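Local coordinates for beta-galactosidase (Geobacillus stearothermophilus, PDB 4OIF), which probably hydrolyses terminal non-reducing beta-D-galactose residues from beta-D-galactosides, as a zinc-binding member of glycoside hydrolase family 42 that assembles as a homotrimer, at residues I32-A35 against D36-M40; D292-T296 against A297-M301; D457-T460 against K461-F465. One frame throughout, in Å; residues are numbered along the deposited sequence.

Interaction 1: residues I32-A35 against D36-M40; sequences ILQA and DLELM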
ATOM      1  N   ILE A  32     -12.427  28.081 -33.453  1.00 14.00           N
ATOM      2  CA  ILE A  32     -12.681  26.737 -32.937  1.00 13.30           C
ATOM      3  C   ILE A  32     -14.186  26.462 -32.828  1.00 15.78           C
ATOM      4  O   ILE A  32     -14.650  25.356 -33.135  1.00  9.56           O
ATOM      5  CB  ILE A  32     -12.009  26.536 -31.558  1.00 16.05           C
ATOM      6  CG1 ILE A  32     -10.488  26.670 -31.686  1.00 12.39           C
ATOM      7  CG2 ILE A  32     -12.367  25.172 -30.959  1.00  9.55           C
ATOM      8  CD1 ILE A  32      -9.848  25.517 -32.437  1.00 10.28           C
ATOM      9  N   LEU A  33     -14.943  27.475 -32.412  1.00 15.32           N
ATOM     10  CA  LEU A  33     -16.388  27.325 -32.230  1.00 17.77           C
ATOM     11  C   LEU A  33     -17.066  27.199 -33.584  1.00 16.90           C
ATOM     12  O   LEU A  33     -18.052  26.475 -33.733  1.00 13.87           O
ATOM     13  CB  LEU A  33     -16.976  28.507 -31.439  1.00 12.47           C
ATOM     14  CG  LEU A  33     -16.416  28.717 -30.025  1.00 12.70           C
ATOM     15  CD1 LEU A  33     -17.045  29.918 -29.354  1.00  8.96           C
ATOM     16  CD2 LEU A  33     -16.564  27.471 -29.155  1.00  6.79           C
ATOM     17  N   GLN A  34     -16.517  27.888 -34.576  1.00 14.40           N
ATOM     18  CA  GLN A  34     -17.028  27.776 -35.931  1.00 26.55           C
ATOM     19  C   GLN A  34     -16.703  26.398 -36.504  1.00 19.31           C
ATOM     20  O   GLN A  34     -17.542  25.762 -37.141  1.00 17.48           O
ATOM     21  CB  GLN A  34     -16.444  28.878 -36.806  1.00 28.89           C
ATOM     22  CG  GLN A  34     -17.166  29.097 -38.117  1.00 36.38           C
ATOM     23  CD  GLN A  34     -16.801  30.439 -38.735  1.00 65.76           C
ATOM     24  OE1 GLN A  34     -16.310  31.342 -38.045  1.00 53.93           O
ATOM     25  NE2 GLN A  34     -17.040  30.581 -40.036  1.00 72.53           N
ATOM     26  N   ALA A  35     -15.490  25.930 -36.247  1.00 12.40           N
ATOM     27  CA  ALA A  35     -15.064  24.650 -36.780  1.00 14.37           C
ATOM     28  C   ALA A  35     -15.897  23.535 -36.163  1.00 18.16           C
ATOM     29  O   ALA A  35     -16.254  22.568 -36.836  1.00 24.45           O
ATOM     30  CB  ALA A  35     -13.576  24.431 -36.520  1.00 10.11           C
ATOM     31  N   ASP A  36     -16.214  23.696 -34.881  1.00 15.95           N
ATOM     32  CA  ASP A  36     -17.059  22.765 -34.146  1.00 13.75           C
ATOM     33  C   ASP A  36     -18.349  22.415 -34.892  1.00 18.52           C
ATOM     34  O   ASP A  36     -18.730  21.250 -34.956  1.00 10.67           O
ATOM     35  CB  ASP A  36     -17.409  23.346 -32.767  1.00 13.67           C
ATOM     36  CG  ASP A  36     -16.320  23.097 -31.732  1.00 17.69           C
ATOM     37  OD1 ASP A  36     -15.518  22.158 -31.932  1.00  9.55           O
ATOM     38  OD2 ASP A  36     -16.270  23.838 -30.721  1.00 11.37           O
ATOM     39  N   LEU A  37     -19.012  23.422 -35.455  1.00 10.48           N
ATOM     40  CA  LEU A  37     -20.306  23.211 -36.092  1.00  6.88           C
ATOM     41  C   LEU A  37     -20.160  22.392 -37.384  1.00  9.73           C
ATOM     42  O   LEU A  37     -20.898  21.416 -37.618  1.00 15.19           O
ATOM     43  CB  LEU A  37     -20.980  24.559 -36.353  1.00  9.59           C
ATOM     44  CG  LEU A  37     -21.312  25.415 -35.114  1.00 14.72           C
ATOM     45  CD1 LEU A  37     -21.894  26.798 -35.465  1.00  9.86           C
ATOM     46  CD2 LEU A  37     -22.248  24.663 -34.174  1.00  8.69           C
ATOM     47  N   GLU A  38     -19.185  22.778 -38.200  1.00 14.44           N
ATOM     48  CA  GLU A  38     -18.857  22.070 -39.432  1.00 15.90           C
ATOM     49  C   GLU A  38     -18.510  20.616 -39.139  1.00 12.70           C
ATOM     50  O   GLU A  38     -19.002  19.694 -39.802  1.00 15.00           O
ATOM     51  CB  GLU A  38     -17.694  22.766 -40.151  1.00 17.39           C
ATOM     52  CG  GLU A  38     -17.999  24.221 -40.526  1.00 11.83           C
ATOM     53  CD  GLU A  38     -16.765  25.094 -40.664  1.00 35.92           C
ATOM     54  OE1 GLU A  38     -15.634  24.589 -40.481  1.00 49.79           O
ATOM     55  OE2 GLU A  38     -16.933  26.305 -40.940  1.00 51.73           O
ATOM     56  N   LEU A  39     -17.683  20.404 -38.124  1.00 10.67           N
ATOM     57  CA  LEU A  39     -17.266  19.043 -37.790  1.00 12.21           C
ATOM     58  C   LEU A  39     -18.426  18.245 -37.183  1.00 13.48           C
ATOM     59  O   LEU A  39     -18.498  17.021 -37.308  1.00  9.12           O
ATOM     60  CB  LEU A  39     -16.072  19.064 -36.842  1.00 11.56           C
ATOM     61  CG  LEU A  39     -14.849  19.822 -37.358  1.00 21.22           C
ATOM     62  CD1 LEU A  39     -13.560  19.324 -36.692  1.00 19.08           C
ATOM     63  CD2 LEU A  39     -14.745  19.771 -38.875  1.00 14.97           C
ATOM     64  N   MET A  40     -19.343  18.953 -36.540  1.00 11.70           N
ATOM     65  CA  MET A  40     -20.546  18.338 -36.033  1.00  6.80           C
ATOM     66  C   MET A  40     -21.337  17.803 -37.207  1.00 10.40           C
ATOM     67  O   MET A  40     -21.822  16.668 -37.167  1.00  8.15           O
ATOM     68  CB  MET A  40     -21.362  19.335 -35.223  1.00  9.28           C
ATOM     69  CG  MET A  40     -20.837  19.506 -33.810  1.00 14.47           C
ATOM     70  SD  MET A  40     -21.618  20.841 -32.895  1.00 11.96           S
ATOM     71  CE  MET A  40     -20.721  20.728 -31.338  1.00  8.04           C
TER
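Asp36 meets the preceding turn through both its backbone and its carboxylate, on the helix that forms the crossover of a beta-alpha-beta unit (strand 16-21, helix 30-42, strand 47-50) in the TIM-barrel domain. Asp36 N donates to Ile32 O at 2.9 Å, with an N-H...O angle of 153°. Farther along the helix, Leu39 N donates to Ala35 O at 2.9 Å and more straightly. The bond from Leu37 N to Gln34 O is weak and spans three residues rather than four.

Because CG of Asp36 lies anti to its carbonyl carbon (chi1 -83°), the carboxylate folds back along the helix over the carbonyl of Ile32, where CG comes 3.1 Å from Ile32 O. Two methyl groups approach OD2 of Asp36: Leu33 CD2 at 4.0 Å and Ile32 CG2 slightly farther. OD2 also lies near Ile32 O, and as two acceptors they cannot bond each other; the donors to the carboxylate come from outside the turn. OD1 takes a hydrogen bond from Trp362 NE1 and a salt bridge from Arg363 NE, while OD2 is hydrogen-bonded to Tyr21 OH. These partners come from the loop after strand 356-359 and from the end of strand 16-21, and probably favour the ionised form of this buried acid.

On the more exposed flank, Glu38 reaches back with an extended chain toward Gln34. The contact there is aliphatic carbon against carboxylate oxygen, Gln34 CG to Glu38 OE2 at 4.0 Å, the amide and carboxylate planes being turned 71° apart. The buried Leu39 brings its CG to 3.1 Å from Ala35 O, a close carbon-to-oxygen approach.

Interaction 2: residues D292-T296 against A297-M301; sequences DWEST and ADLAM
Ser295 grips Asp298 from just before the first turn of the helix: Asp298 N donates to Ser295 OG at 2.9 Å with an angle of 156°, a capping bond. The hydroxyl stands between the backbone N and carbonyl carbon of its own residue (chi1 77°), which turns it toward that amide, and it also lies 2.9 Å from Asp298 OD2 in a weak bond, its hydrogen having another acceptor nearby. The other carboxylate oxygen, Asp298 OD1, forms a salt bridge with Arg447.

Among backbone bonds, Leu299 N to Ser295 O is nearly straight at 174° yet long and weak, at 3.3 Å, whereas Ala300 N to Thr296 O is a regular 2.9 Å. Ser295 is thus the N-cap of helix 296-312 in the TIM-barrel domain, entered from the loop after strand 282-284.

The packing contact is Glu294 against Leu299, their side chains crossing at about a right angle. Glu294 OE2 touches Leu299 CD1 at 3.4 Å and lies 3.5 Å from Leu299 CB. Polar partners keep the carboxylate there: Lys302 makes a salt bridge with OE1, and Asn291 ND2 donates to OE2.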
ATOM      1  N   ASP A 292      -4.928  -6.676 -20.997  1.00 10.98           N
ATOM      2  CA  ASP A 292      -4.189  -7.922 -21.156  1.00 14.77           C
ATOM      3  C   ASP A 292      -4.567  -8.970 -20.124  1.00 13.22           C
ATOM      4  O   ASP A 292      -3.795  -9.889 -19.879  1.00 15.56           O
ATOM      5  CB  ASP A 292      -2.669  -7.663 -21.109  1.00 16.45           C
ATOM      6  CG  ASP A 292      -2.186  -7.163 -19.755  1.00 17.31           C
ATOM      7  OD1 ASP A 292      -3.035  -6.805 -18.898  1.00 12.79           O
ATOM      8  OD2 ASP A 292      -0.944  -7.105 -19.564  1.00 14.05           O
ATOM      9  N   TRP A 293      -5.745  -8.854 -19.517  1.00 11.08           N
ATOM     10  CA  TRP A 293      -6.105  -9.843 -18.503  1.00 15.55           C
ATOM     11  C   TRP A 293      -7.393 -10.608 -18.806  1.00 13.12           C
ATOM     12  O   TRP A 293      -7.736 -11.541 -18.092  1.00 19.25           O
ATOM     13  CB  TRP A 293      -6.196  -9.186 -17.117  1.00  9.82           C
ATOM     14  CG  TRP A 293      -7.179  -8.071 -17.006  1.00 12.06           C
ATOM     15  CD1 TRP A 293      -8.532  -8.182 -16.872  1.00 11.62           C
ATOM     16  CD2 TRP A 293      -6.888  -6.673 -16.994  1.00 11.35           C
ATOM     17  NE1 TRP A 293      -9.103  -6.938 -16.783  1.00 16.70           N
ATOM     18  CE2 TRP A 293      -8.114  -5.992 -16.857  1.00 16.66           C
ATOM     19  CE3 TRP A 293      -5.711  -5.927 -17.088  1.00 13.46           C
ATOM     20  CZ2 TRP A 293      -8.198  -4.601 -16.817  1.00 14.74           C
ATOM     21  CZ3 TRP A 293      -5.793  -4.545 -17.042  1.00 16.97           C
ATOM     22  CH2 TRP A 293      -7.029  -3.897 -16.911  1.00 14.71           C
ATOM     23  N   GLU A 294      -8.100 -10.235 -19.862  1.00 12.77           N
ATOM     24  CA  GLU A 294      -9.299 -10.970 -20.232  1.00  8.84           C
ATOM     25  C   GLU A 294      -9.592 -10.840 -21.716  1.00 12.35           C
ATOM     26  O   GLU A 294      -9.079  -9.947 -22.383  1.00 12.33           O
ATOM     27  CB  GLU A 294     -10.498 -10.469 -19.437  1.00 10.32           C
ATOM     28  CG  GLU A 294     -10.727  -9.001 -19.661  1.00 12.13           C
ATOM     29  CD  GLU A 294     -11.859  -8.459 -18.843  1.00 14.24           C
ATOM     30  OE1 GLU A 294     -12.539  -9.259 -18.156  1.00 22.46           O
ATOM     31  OE2 GLU A 294     -12.065  -7.229 -18.896  1.00 10.96           O
ATOM     32  N   SER A 295     -10.442 -11.723 -22.224  1.00 13.47           N
ATOM     33  CA  SER A 295     -10.874 -11.640 -23.609  1.00 11.53           C
ATOM     34  C   SER A 295     -11.810 -10.448 -23.844  1.00  8.76           C
ATOM     35  O   SER A 295     -12.452  -9.952 -22.921  1.00 10.49           O
ATOM     36  CB  SER A 295     -11.581 -12.922 -24.021  1.00  6.08           C
ATOM     37  OG  SER A 295     -12.895 -12.923 -23.496  1.00 13.76           O
ATOM     38  N   THR A 296     -11.887  -9.998 -25.090  1.00  9.04           N
ATOM     39  CA  THR A 296     -12.808  -8.946 -25.470  1.00  6.79           C
ATOM     40  C   THR A 296     -14.255  -9.368 -25.159  1.00 12.47           C
ATOM     41  O   THR A 296     -15.079  -8.550 -24.721  1.00  8.87           O
ATOM     42  CB  THR A 296     -12.637  -8.610 -26.960  1.00  6.57           C
ATOM     43  OG1 THR A 296     -11.310  -8.114 -27.179  1.00 11.65           O
ATOM     44  CG2 THR A 296     -13.632  -7.569 -27.403  1.00  7.56           C
ATOM     45  N   ALA A 297     -14.531 -10.661 -25.343  1.00  6.88           N
ATOM     46  CA  ALA A 297     -15.840 -11.243 -25.048  1.00 10.74           C
ATOM     47  C   ALA A 297     -16.227 -11.163 -23.557  1.00  9.83           C
ATOM     48  O   ALA A 297     -17.380 -10.858 -23.234  1.00  9.50           O
ATOM     49  CB  ALA A 297     -15.884 -12.705 -25.536  1.00  6.98           C
ATOM     50  N   ASP A 298     -15.282 -11.426 -22.653  1.00 10.68           N
ATOM     51  CA  ASP A 298     -15.571 -11.355 -21.206  1.00 12.34           C
ATOM     52  C   ASP A 298     -15.925  -9.931 -20.756  1.00  9.91           C
ATOM     53  O   ASP A 298     -16.894  -9.697 -19.991  1.00 13.97           O
ATOM     54  CB  ASP A 298     -14.376 -11.865 -20.392  1.00 22.55           C
ATOM     55  CG  ASP A 298     -14.137 -13.358 -20.556  1.00 23.41           C
ATOM     56  OD1 ASP A 298     -15.117 -14.141 -20.569  1.00 36.06           O
ATOM     57  OD2 ASP A 298     -12.954 -13.743 -20.676  1.00 37.75           O
ATOM     58  N   LEU A 299     -15.136  -8.976 -21.241  1.00 11.28           N
ATOM     59  CA  LEU A 299     -15.402  -7.567 -20.974  1.00 10.11           C
ATOM     60  C   LEU A 299     -16.768  -7.171 -21.533  1.00  7.72           C
ATOM     61  O   LEU A 299     -17.568  -6.520 -20.842  1.00  8.79           O
ATOM     62  CB  LEU A 299     -14.308  -6.692 -21.571  1.00  6.88           C
ATOM     63  CG  LEU A 299     -14.379  -5.206 -21.228  1.00 11.24           C
ATOM     64  CD1 LEU A 299     -14.501  -5.035 -19.724  1.00  9.42           C
ATOM     65  CD2 LEU A 299     -13.139  -4.482 -21.746  1.00  5.90           C
ATOM     66  N   ALA A 300     -17.028  -7.579 -22.776  1.00  7.85           N
ATOM     67  CA  ALA A 300     -18.281  -7.243 -23.451  1.00  6.68           C
ATOM     68  C   ALA A 300     -19.460  -7.775 -22.651  1.00  9.06           C
ATOM     69  O   ALA A 300     -20.466  -7.087 -22.477  1.00  7.35           O
ATOM     70  CB  ALA A 300     -18.304  -7.796 -24.864  1.00  7.41           C
ATOM     71  N   MET A 301     -19.313  -8.998 -22.151  1.00 10.66           N
ATOM     72  CA  MET A 301     -20.308  -9.603 -21.273  1.00  9.91           C
ATOM     73  C   MET A 301     -20.550  -8.753 -20.029  1.00 11.09           C
ATOM     74  O   MET A 301     -21.709  -8.513 -19.656  1.00 10.73           O
ATOM     75  CB  MET A 301     -19.873 -11.005 -20.859  1.00 10.21           C
ATOM     76  CG  MET A 301     -20.922 -11.751 -20.054  1.00  9.59           C
ATOM     77  SD  MET A 301     -20.374 -13.411 -19.662  1.00 14.24           S
ATOM     78  CE  MET A 301     -18.895 -13.020 -18.737  1.00 14.20           C
TER

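Interaction 3: residues D457-T460 against K461-F465; sequences DVIT and KEHDF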
ATOM      1  N   ASP A 457     -33.073  -9.503 -17.714  1.00  8.88           N
ATOM      2  CA  ASP A 457     -33.204  -8.303 -16.910  1.00  9.05           C
ATOM      3  C   ASP A 457     -32.378  -8.493 -15.645  1.00 12.55           C
ATOM      4  O   ASP A 457     -32.472  -9.538 -14.994  1.00 11.31           O
ATOM      5  CB  ASP A 457     -34.666  -8.036 -16.539  1.00 11.29           C
ATOM      6  CG  ASP A 457     -35.455  -7.365 -17.651  1.00 11.60           C
ATOM      7  OD1 ASP A 457     -34.929  -7.189 -18.770  1.00 13.83           O
ATOM      8  OD2 ASP A 457     -36.620  -7.021 -17.398  1.00 16.10           O
ATOM      9  N   VAL A 458     -31.567  -7.505 -15.288  1.00 11.46           N
ATOM     10  CA  VAL A 458     -30.944  -7.520 -13.965  1.00 10.82           C
ATOM     11  C   VAL A 458     -31.727  -6.560 -13.091  1.00  8.29           C
ATOM     12  O   VAL A 458     -31.638  -5.353 -13.254  1.00 12.60           O
ATOM     13  CB  VAL A 458     -29.458  -7.132 -14.009  1.00 14.60           C
ATOM     14  CG1 VAL A 458     -28.866  -7.120 -12.605  1.00  8.76           C
ATOM     15  CG2 VAL A 458     -28.691  -8.105 -14.895  1.00  8.08           C
ATOM     16  N   ILE A 459     -32.510  -7.119 -12.176  1.00 13.52           N
ATOM     17  CA  ILE A 459     -33.500  -6.366 -11.412  1.00 12.27           C
ATOM     18  C   ILE A 459     -33.118  -6.138  -9.958  1.00 11.20           C
ATOM     19  O   ILE A 459     -32.114  -6.654  -9.470  1.00  9.90           O
ATOM     20  CB  ILE A 459     -34.862  -7.078 -11.413  1.00 11.22           C
ATOM     21  CG1 ILE A 459     -34.747  -8.409 -10.657  1.00  5.54           C
ATOM     22  CG2 ILE A 459     -35.385  -7.249 -12.857  1.00  8.18           C
ATOM     23  CD1 ILE A 459     -36.035  -9.160 -10.544  1.00  5.59           C
ATOM     24  N   THR A 460     -33.950  -5.355  -9.283  1.00 10.24           N
ATOM     25  CA  THR A 460     -33.821  -5.093  -7.864  1.00  9.41           C
ATOM     26  C   THR A 460     -35.081  -5.583  -7.174  1.00 14.29           C
ATOM     27  O   THR A 460     -36.033  -5.973  -7.846  1.00 16.08           O
ATOM     28  CB  THR A 460     -33.620  -3.608  -7.582  1.00 11.52           C
ATOM     29  OG1 THR A 460     -34.834  -2.899  -7.865  1.00 12.42           O
ATOM     30  CG2 THR A 460     -32.512  -3.069  -8.448  1.00 10.44           C
ATOM     31  N   LYS A 461     -35.097  -5.567  -5.843  1.00  9.61           N
ATOM     32  CA  LYS A 461     -36.275  -6.008  -5.102  1.00 11.49           C
ATOM     33  C   LYS A 461     -37.452  -5.058  -5.327  1.00 21.78           C
ATOM     34  O   LYS A 461     -38.581  -5.389  -4.999  1.00 21.16           O
ATOM     35  CB  LYS A 461     -35.965  -6.133  -3.610  1.00 15.08           C
ATOM     36  CG  LYS A 461     -35.562  -4.842  -2.930  1.00  4.97           C
ATOM     37  CD  LYS A 461     -35.131  -5.122  -1.505  1.00 10.65           C
ATOM     38  CE  LYS A 461     -34.919  -3.845  -0.717  1.00  7.55           C
ATOM     39  NZ  LYS A 461     -33.738  -3.114  -1.222  1.00 10.18           N
ATOM     40  N   GLU A 462     -37.180  -3.892  -5.912  1.00 17.14           N
ATOM     41  CA  GLU A 462     -38.222  -2.950  -6.326  1.00 28.90           C
ATOM     42  C   GLU A 462     -38.966  -3.383  -7.604  1.00 28.65           C
ATOM     43  O   GLU A 462     -39.659  -2.574  -8.219  1.00 34.52           O
ATOM     44  CB  GLU A 462     -37.620  -1.551  -6.566  1.00 32.23           C
ATOM     45  CG  GLU A 462     -36.685  -1.034  -5.480  1.00 26.44           C
ATOM     46  CD  GLU A 462     -37.393  -0.776  -4.161  1.00 43.63           C
ATOM     47  OE1 GLU A 462     -38.566  -0.323  -4.174  1.00 28.08           O
ATOM     48  OE2 GLU A 462     -36.767  -1.033  -3.107  1.00 37.35           O
ATOM     49  N   HIS A 463     -38.808  -4.635  -8.017  1.00 19.50           N
ATOM     50  CA  HIS A 463     -39.397  -5.117  -9.269  1.00 14.89           C
ATOM     51  C   HIS A 463     -40.421  -6.208  -9.051  1.00 23.94           C
ATOM     52  O   HIS A 463     -40.396  -6.925  -8.052  1.00 21.87           O
ATOM     53  CB  HIS A 463     -38.326  -5.665 -10.220  1.00 24.14           C
ATOM     54  CG  HIS A 463     -37.607  -4.615 -11.000  1.00 17.64           C
ATOM     55  ND1 HIS A 463     -36.659  -3.786 -10.438  1.00 34.24           N
ATOM     56  CD2 HIS A 463     -37.686  -4.265 -12.304  1.00 16.77           C
ATOM     57  CE1 HIS A 463     -36.192  -2.963 -11.360  1.00 29.07           C
ATOM     58  NE2 HIS A 463     -36.799  -3.232 -12.501  1.00 36.01           N
ATOM     59  N   ASP A 464     -41.301  -6.342 -10.031  1.00 17.79           N
ATOM     60  CA  ASP A 464     -42.273  -7.411 -10.071  1.00 11.88           C
ATOM     61  C   ASP A 464     -41.593  -8.738 -10.398  1.00 18.19           C
ATOM     62  O   ASP A 464     -41.166  -8.957 -11.530  1.00 25.65           O
ATOM     63  CB  ASP A 464     -43.336  -7.079 -11.113  1.00 24.69           C
ATOM     64  CG  ASP A 464     -44.535  -7.992 -11.046  1.00 27.21           C
ATOM     65  OD1 ASP A 464     -44.430  -9.113 -10.497  1.00 15.67           O
ATOM     66  OD2 ASP A 464     -45.589  -7.575 -11.570  1.00 35.38           O
ATOM     67  N   PHE A 465     -41.492  -9.627  -9.416  1.00 19.16           N
ATOM     68  CA  PHE A 465     -40.877 -10.931  -9.641  1.00 11.95           C
ATOM     69  C   PHE A 465     -41.708 -11.799 -10.586  1.00 25.25           C
ATOM     70  O   PHE A 465     -41.171 -12.586 -11.379  1.00 16.62           O
ATOM     71  CB  PHE A 465     -40.691 -11.681  -8.322  1.00 21.18           C
ATOM     72  CG  PHE A 465     -39.722 -11.042  -7.383  1.00 14.65           C
ATOM     73  CD1 PHE A 465     -38.797 -10.116  -7.837  1.00 15.36           C
ATOM     74  CD2 PHE A 465     -39.733 -11.374  -6.038  1.00 16.34           C
ATOM     75  CE1 PHE A 465     -37.903  -9.531  -6.969  1.00 15.96           C
ATOM     76  CE2 PHE A 465     -38.838 -10.790  -5.165  1.00 18.34           C
ATOM     77  CZ  PHE A 465     -37.918  -9.867  -5.635  1.00 12.94           C
TER
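Ile459 and Thr460 meet the side chain of His463 on two different sides, and following that side chain outward traces the contact. CB of His463 sits 3.3 Å from Thr460 O, the carbonyl that also accepts a weak bond from His463 N and so closes the type I beta turn from Thr460 to His463. CG lies 3.7 Å from Ile459 CB, which covers one ring face in a CH-pi contact: the carbon is 3.9 Å from the ring centroid and 20° off the normal. CD2 meets Ile459 CG2 at 3.8 Å. On the other branch, ND1 is hydrogen-bonded to Thr460 OG1 at 3.3 Å, with the oxygen at the ring edge and in its plane; either atom could be the donor. CE1, next along the ring, stays near the same hydroxyl. At the tip, NE2 bonds to Ser312 O.

Thr460 OG1 lies between its backbone N and carbonyl carbon (chi1 70°), where Glu462 N donates to it at 3.2 Å. An alanine in place of His463 would probably uncover the Ile459 flank and leave both Thr460 OG1 and Ser312 O without their imidazole partner. Beyond the turn, Ile459 CD1 touches Phe465 CD1 at 4.0 Å, approaching the ring obliquely.

The turn leaves strand 456-459, an outermost strand of its sheet within this chain in the trimerisation domain, whose backbone pairs with strand 413-416. Phe465 packs on Leu487 and Phe490 of helix 481-492, with Leu471 of strand 470-473 touching both Phe465 and Ile459, while Ser312 ends helix 296-312 of the barrel domain.

How the interactions relate
Each contact mixes buried with more exposed residues, but they serve different parts of the chain. Interaction 1 lies at the periphery, its centre about 33 Å from the centre of the chain, whereas the centre of interaction 3 is only about 14 Å from it, on the opposite side. Interactions 2 and 3 approach to about 8 Å at their nearest atoms without touching, and helix 296-312 connects them: interaction 2 caps its start, while the carbonyl oxygen of Ser312 at its end is hydrogen-bonded to the histidine NE2 of interaction 3. Chemistry follows place: mid-helix backbone bonds with an acid held from outside, a hydroxyl at a helix start, and a hydroxyl-imidazole pair with apolar cover after a strand outermost in its sheet within this chain.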